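Local structure of predicted component of a thermophile-specific DNA repair system, contains a RAMP domain (Methanopyrus kandleri, 4N0L) at residues Leu16-Glu28 / Gly32-Ser44. The protein probably binds CRISPR RNA as the Csm3 subunit of a type III-A CRISPR antiviral defence complex, carries a zinc ion and may act as an endoribonuclease. Numbering follows the deposited sequence.
Sequences LRTGTRIGTSEEE and GGLDNPVIRDPVS
Gly-23 and Ile-39 bring the two backbones closest, with CA atoms 4.5 Å apart, where Gly-23 N donates to Val-38 O (2.7 Å); a second junction lies at Glu-28, whose O accepts from Gly-33 N at 2.9 Å. Between them Asn-36 reaches across with its amide. CG lies anti to the backbone N (chi1 179°), and ND2 spends both hydrogens on the opposing backbone, 3.0 Å from Arg-21 O and 2.9 Å from Gly-23 O. Arg-21 O is met from above its carbonyl plane, while Thr-20 OG1 donates to the same oxygen from the opposite face. Asn-36 OD1 takes Val-38 N in an Asx turn, so both ends of the amide are engaged and its flip is settled. Gly-23 has backbone angles that suit glycine.

Carbon-rich packing, some of it against polar atoms, borders these bonds. Arg-21 CD packs against Leu-34 CD2, and the chain bends beyond it at chi3, with the guanidinium plane perpendicular to the Asn-36 amide. Thr-24 CG2 presses on Leu-34 O and CB, whereas both methyls of Val-38 pack near Thr-20 OG1. Farther along, Ile-22 CD1 sits over one face of the Arg-40 guanidinium, offset toward its rim; NH1 of that group bonds to Gly-45 O. In the first turn of helix 26-31, Glu-28 folds back at chi2 (-67°), and OE2 accepts Leu-34 N at 3.2 Å on the anti side of the carboxylate. Ser-25, at the N-cap, accepts from Glu-28 N through OG (2.9 Å).

The two segments thus run side by side to and from helix 26-31, the tip of this excursion after strand 7-16 of the RRM-like sheet. The short, weakly bonded strand 20-21 pairs with strand 217-218, strand 39-40 pairs with 47-48, and Tyr-265 of strand 264-265 touches Thr-20, Leu-34 and Asn-36.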
loop_
_atom_site.group_PDB
_atom_site.type_symbol
_atom_site.label_atom_id
_atom_site.label_comp_id
_atom_site.label_asym_id
_atom_site.label_seq_id
_atom_site.Cartn_x
_atom_site.Cartn_y
_atom_site.Cartn_z
ATOM N N LEU A 16 -1.896 9.283 -14.573
ATOM C CA LEU A 16 -3.351 9.377 -14.566
ATOM C C LEU A 16 -3.930 9.034 -15.935
ATOM O O LEU A 16 -3.550 9.632 -16.941
ATOM C CB LEU A 16 -3.801 10.778 -14.148
ATOM C CG LEU A 16 -3.562 11.165 -12.689
ATOM C CD1 LEU A 16 -3.338 12.658 -12.572
ATOM C CD2 LEU A 16 -4.730 10.730 -11.818
ATOM N N ARG A 17 -4.849 8.074 -15.971
ATOM C CA ARG A 17 -5.555 7.741 -17.204
ATOM C C ARG A 17 -6.711 8.709 -17.417
ATOM O O ARG A 17 -7.183 8.890 -18.538
ATOM C CB ARG A 17 -6.065 6.297 -17.184
ATOM C CG ARG A 17 -5.016 5.266 -16.808
ATOM C CD ARG A 17 -5.352 3.888 -17.371
ATOM N NE ARG A 17 -6.490 3.268 -16.697
ATOM C CZ ARG A 17 -7.749 3.357 -17.114
ATOM N NH1 ARG A 17 -8.038 4.037 -18.216
ATOM N NH2 ARG A 17 -8.718 2.760 -16.435
ATOM N N THR A 18 -7.173 9.319 -16.330
ATOM C CA THR A 18 -8.202 10.350 -16.405
ATOM C C THR A 18 -7.745 11.594 -15.660
ATOM O O THR A 18 -6.954 11.508 -14.722
ATOM C CB THR A 18 -9.548 9.876 -15.809
ATOM O OG1 THR A 18 -9.368 9.511 -14.434
ATOM C CG2 THR A 18 -10.092 8.684 -16.582
ATOM N N GLY A 19 -8.247 12.751 -16.073
ATOM C CA GLY A 19 -7.966 13.978 -15.353
ATOM C C GLY A 19 -8.813 14.050 -14.100
ATOM O O GLY A 19 -9.812 13.340 -13.984
ATOM N N THR A 20 -8.421 14.900 -13.156
ATOM C CA THR A 20 -9.176 15.049 -11.914
ATOM C C THR A 20 -9.294 16.502 -11.479
ATOM O O THR A 20 -8.509 17.356 -11.892
ATOM C CB THR A 20 -8.538 14.263 -10.735
ATOM O OG1 THR A 20 -7.266 14.835 -10.405
ATOM C CG2 THR A 20 -8.364 12.789 -11.071
ATOM N N ARG A 21 -10.288 16.770 -10.640
ATOM C CA ARG A 21 -10.361 18.026 -9.905
ATOM C C ARG A 21 -9.263 18.062 -8.843
ATOM O O ARG A 21 -8.625 17.046 -8.568
ATOM C CB ARG A 21 -11.745 18.192 -9.265
ATOM C CG ARG A 21 -11.917 17.418 -7.956
ATOM C CD ARG A 21 -13.113 17.883 -7.120
ATOM N NE ARG A 21 -13.084 19.312 -6.820
ATOM C CZ ARG A 21 -13.815 20.230 -7.442
ATOM N NH1 ARG A 21 -14.646 19.879 -8.415
ATOM N NH2 ARG A 21 -13.715 21.505 -7.091
ATOM N N ILE A 22 -9.034 19.235 -8.264
ATOM C CA ILE A 22 -8.057 19.375 -7.192
ATOM C C ILE A 22 -8.760 19.610 -5.861
ATOM O O ILE A 22 -9.423 20.631 -5.674
ATOM C CB ILE A 22 -7.072 20.524 -7.467
ATOM C CG1 ILE A 22 -6.300 20.259 -8.760
ATOM C CG2 ILE A 22 -6.107 20.686 -6.301
ATOM C CD1 ILE A 22 -5.402 21.403 -9.182
ATOM N N GLY A 23 -8.624 18.659 -4.940
ATOM C CA GLY A 23 -9.270 18.777 -3.647
ATOM C C GLY A 23 -10.715 18.329 -3.751
ATOM O O GLY A 23 -11.091 17.663 -4.717
ATOM N N THR A 24 -11.526 18.681 -2.760
ATOM C CA THR A 24 -12.948 18.367 -2.809
ATOM C C THR A 24 -13.723 19.629 -2.432
ATOM O O THR A 24 -13.378 20.725 -2.873
ATOM C CB THR A 24 -13.308 17.197 -1.866
ATOM O OG1 THR A 24 -12.252 16.231 -1.866
ATOM C CG2 THR A 24 -14.609 16.517 -2.301
ATOM N N SER A 25 -14.767 19.480 -1.626
ATOM C CA SER A 25 -15.586 20.610 -1.211
ATOM C C SER A 25 -16.143 20.347 0.179
ATOM O O SER A 25 -16.198 19.198 0.619
ATOM C CB SER A 25 -16.721 20.857 -2.209
ATOM O OG SER A 25 -17.761 19.905 -2.053
ATOM N N GLU A 26 -16.550 21.408 0.869
ATOM C CA GLU A 26 -17.201 21.273 2.168
ATOM C C GLU A 26 -18.488 20.471 2.027
ATOM O O GLU A 26 -18.823 19.654 2.887
ATOM C CB GLU A 26 -17.491 22.647 2.776
ATOM N N GLU A 27 -19.194 20.707 0.925
ATOM C CA GLU A 27 -20.492 20.093 0.679
ATOM C C GLU A 27 -20.358 18.589 0.463
ATOM O O GLU A 27 -20.998 17.796 1.153
ATOM C CB GLU A 27 -21.166 20.747 -0.527
ATOM C CG GLU A 27 -22.558 20.219 -0.824
ATOM C CD GLU A 27 -23.201 20.914 -2.006
ATOM O OE1 GLU A 27 -22.653 21.938 -2.465
ATOM O OE2 GLU A 27 -24.253 20.435 -2.478
ATOM N N GLU A 28 -19.550 18.205 -0.520
ATOM C CA GLU A 28 -19.244 16.796 -0.764
ATOM C C GLU A 28 -18.639 16.093 0.451
ATOM O O GLU A 28 -18.893 14.911 0.678
ATOM C CB GLU A 28 -18.315 16.653 -1.971
ATOM C CG GLU A 28 -18.980 17.019 -3.284
ATOM C CD GLU A 28 -20.079 16.041 -3.660
ATOM O OE1 GLU A 28 -21.066 16.467 -4.295
ATOM O OE2 GLU A 28 -19.953 14.843 -3.321
ATOM N N GLY A 32 -20.883 13.103 2.452
ATOM C CA GLY A 32 -20.194 11.828 2.340
ATOM C C GLY A 32 -20.022 11.339 0.914
ATOM O O GLY A 32 -20.109 10.140 0.650
ATOM N N GLY A 33 -19.778 12.268 -0.005
ATOM C CA GLY A 33 -19.689 11.941 -1.418
ATOM C C GLY A 33 -18.274 11.707 -1.922
ATOM O O GLY A 33 -17.672 10.674 -1.632
ATOM N N LEU A 34 -17.739 12.677 -2.658
ATOM C CA LEU A 34 -16.451 12.533 -3.338
ATOM C C LEU A 34 -15.261 12.484 -2.386
ATOM O O LEU A 34 -14.987 13.446 -1.672
ATOM C CB LEU A 34 -16.236 13.683 -4.328
ATOM C CG LEU A 34 -14.956 13.675 -5.174
ATOM C CD1 LEU A 34 -14.694 12.291 -5.751
ATOM C CD2 LEU A 34 -15.057 14.694 -6.293
ATOM N N ASP A 35 -14.570 11.347 -2.369
ATOM C CA ASP A 35 -13.259 11.248 -1.738
ATOM C C ASP A 35 -12.164 11.417 -2.794
ATOM O O ASP A 35 -11.952 10.527 -3.618
ATOM C CB ASP A 35 -13.104 9.909 -1.013
ATOM C CG ASP A 35 -11.671 9.637 -0.579
ATOM O OD1 ASP A 35 -10.972 10.591 -0.174
ATOM O OD2 ASP A 35 -11.240 8.465 -0.649
ATOM N N ASN A 36 -11.486 12.561 -2.786
ATOM C CA ASN A 36 -10.434 12.829 -3.768
ATOM C C ASN A 36 -9.095 13.142 -3.105
ATOM O O ASN A 36 -8.936 14.192 -2.485
ATOM C CB ASN A 36 -10.840 13.981 -4.694
ATOM C CG ASN A 36 -9.766 14.316 -5.719
ATOM O OD1 ASN A 36 -8.947 13.470 -6.081
ATOM N ND2 ASN A 36 -9.772 15.557 -6.199
ATOM N N PRO A 37 -8.123 12.226 -3.244
ATOM C CA PRO A 37 -6.810 12.341 -2.599
ATOM C C PRO A 37 -5.906 13.382 -3.254
ATOM O O PRO A 37 -4.942 13.832 -2.630
ATOM C CB PRO A 37 -6.222 10.940 -2.767
ATOM C CG PRO A 37 -6.833 10.442 -4.031
ATOM C CD PRO A 37 -8.233 10.997 -4.053
ATOM N N VAL A 38 -6.215 13.760 -4.490
ATOM C CA VAL A 38 -5.429 14.768 -5.191
ATOM C C VAL A 38 -5.701 16.138 -4.589
ATOM O O VAL A 38 -6.807 16.666 -4.694
ATOM C CB VAL A 38 -5.744 14.795 -6.698
ATOM C CG1 VAL A 38 -4.942 15.890 -7.386
ATOM C CG2 VAL A 38 -5.447 13.442 -7.324
ATOM N N ILE A 39 -4.690 16.709 -3.944
ATOM C CA ILE A 39 -4.857 17.978 -3.244
ATOM C C ILE A 39 -3.742 18.962 -3.575
ATOM O O ILE A 39 -2.723 18.592 -4.155
ATOM C CB ILE A 39 -4.907 17.776 -1.713
ATOM C CG1 ILE A 39 -3.596 17.168 -1.211
ATOM C CG2 ILE A 39 -6.080 16.890 -1.322
ATOM C CD1 ILE A 39 -3.473 17.154 0.301
ATOM N N ARG A 40 -3.953 20.222 -3.206
ATOM C CA ARG A 40 -2.973 21.274 -3.445
ATOM C C ARG A 40 -1.868 21.251 -2.396
ATOM O O ARG A 40 -2.136 21.141 -1.199
ATOM C CB ARG A 40 -3.654 22.645 -3.449
ATOM C CG ARG A 40 -2.775 23.779 -3.947
ATOM C CD ARG A 40 -2.636 23.771 -5.456
ATOM N NE ARG A 40 -3.827 24.295 -6.119
ATOM C CZ ARG A 40 -3.857 24.708 -7.382
ATOM N NH1 ARG A 40 -2.759 24.669 -8.125
ATOM N NH2 ARG A 40 -4.986 25.171 -7.902
ATOM N N ASP A 41 -0.625 21.349 -2.854
ATOM C CA ASP A 41 0.517 21.421 -1.954
ATOM C C ASP A 41 0.777 22.874 -1.573
ATOM O O ASP A 41 1.071 23.700 -2.437
ATOM C CB ASP A 41 1.760 20.810 -2.602
ATOM C CG ASP A 41 2.992 20.917 -1.723
ATOM O OD1 ASP A 41 4.107 20.672 -2.231
ATOM O OD2 ASP A 41 2.849 21.261 -0.532
ATOM N N PRO A 42 0.653 23.194 -0.277
ATOM C CA PRO A 42 0.880 24.555 0.225
ATOM C C PRO A 42 2.270 25.086 -0.124
ATOM O O PRO A 42 2.422 26.273 -0.414
ATOM C CB PRO A 42 0.727 24.397 1.738
ATOM C CG PRO A 42 -0.167 23.214 1.903
ATOM C CD PRO A 42 0.203 22.280 0.787
ATOM N N VAL A 43 3.266 24.205 -0.099
ATOM C CA VAL A 43 4.650 24.595 -0.347
ATOM C C VAL A 43 4.917 24.900 -1.820
ATOM O O VAL A 43 5.268 26.027 -2.174
ATOM C CB VAL A 43 5.628 23.500 0.118
ATOM C CG1 VAL A 43 7.053 23.858 -0.273
ATOM C CG2 VAL A 43 5.519 23.299 1.620
ATOM N N SER A 44 4.751 23.893 -2.672
ATOM C CA SER A 44 5.061 24.025 -4.093
ATOM C C SER A 44 3.963 24.751 -4.862
ATOM O O SER A 44 4.236 25.429 -5.853
ATOM C CB SER A 44 5.300 22.648 -4.717
ATOM O OG SER A 44 4.133 21.848 -4.643
#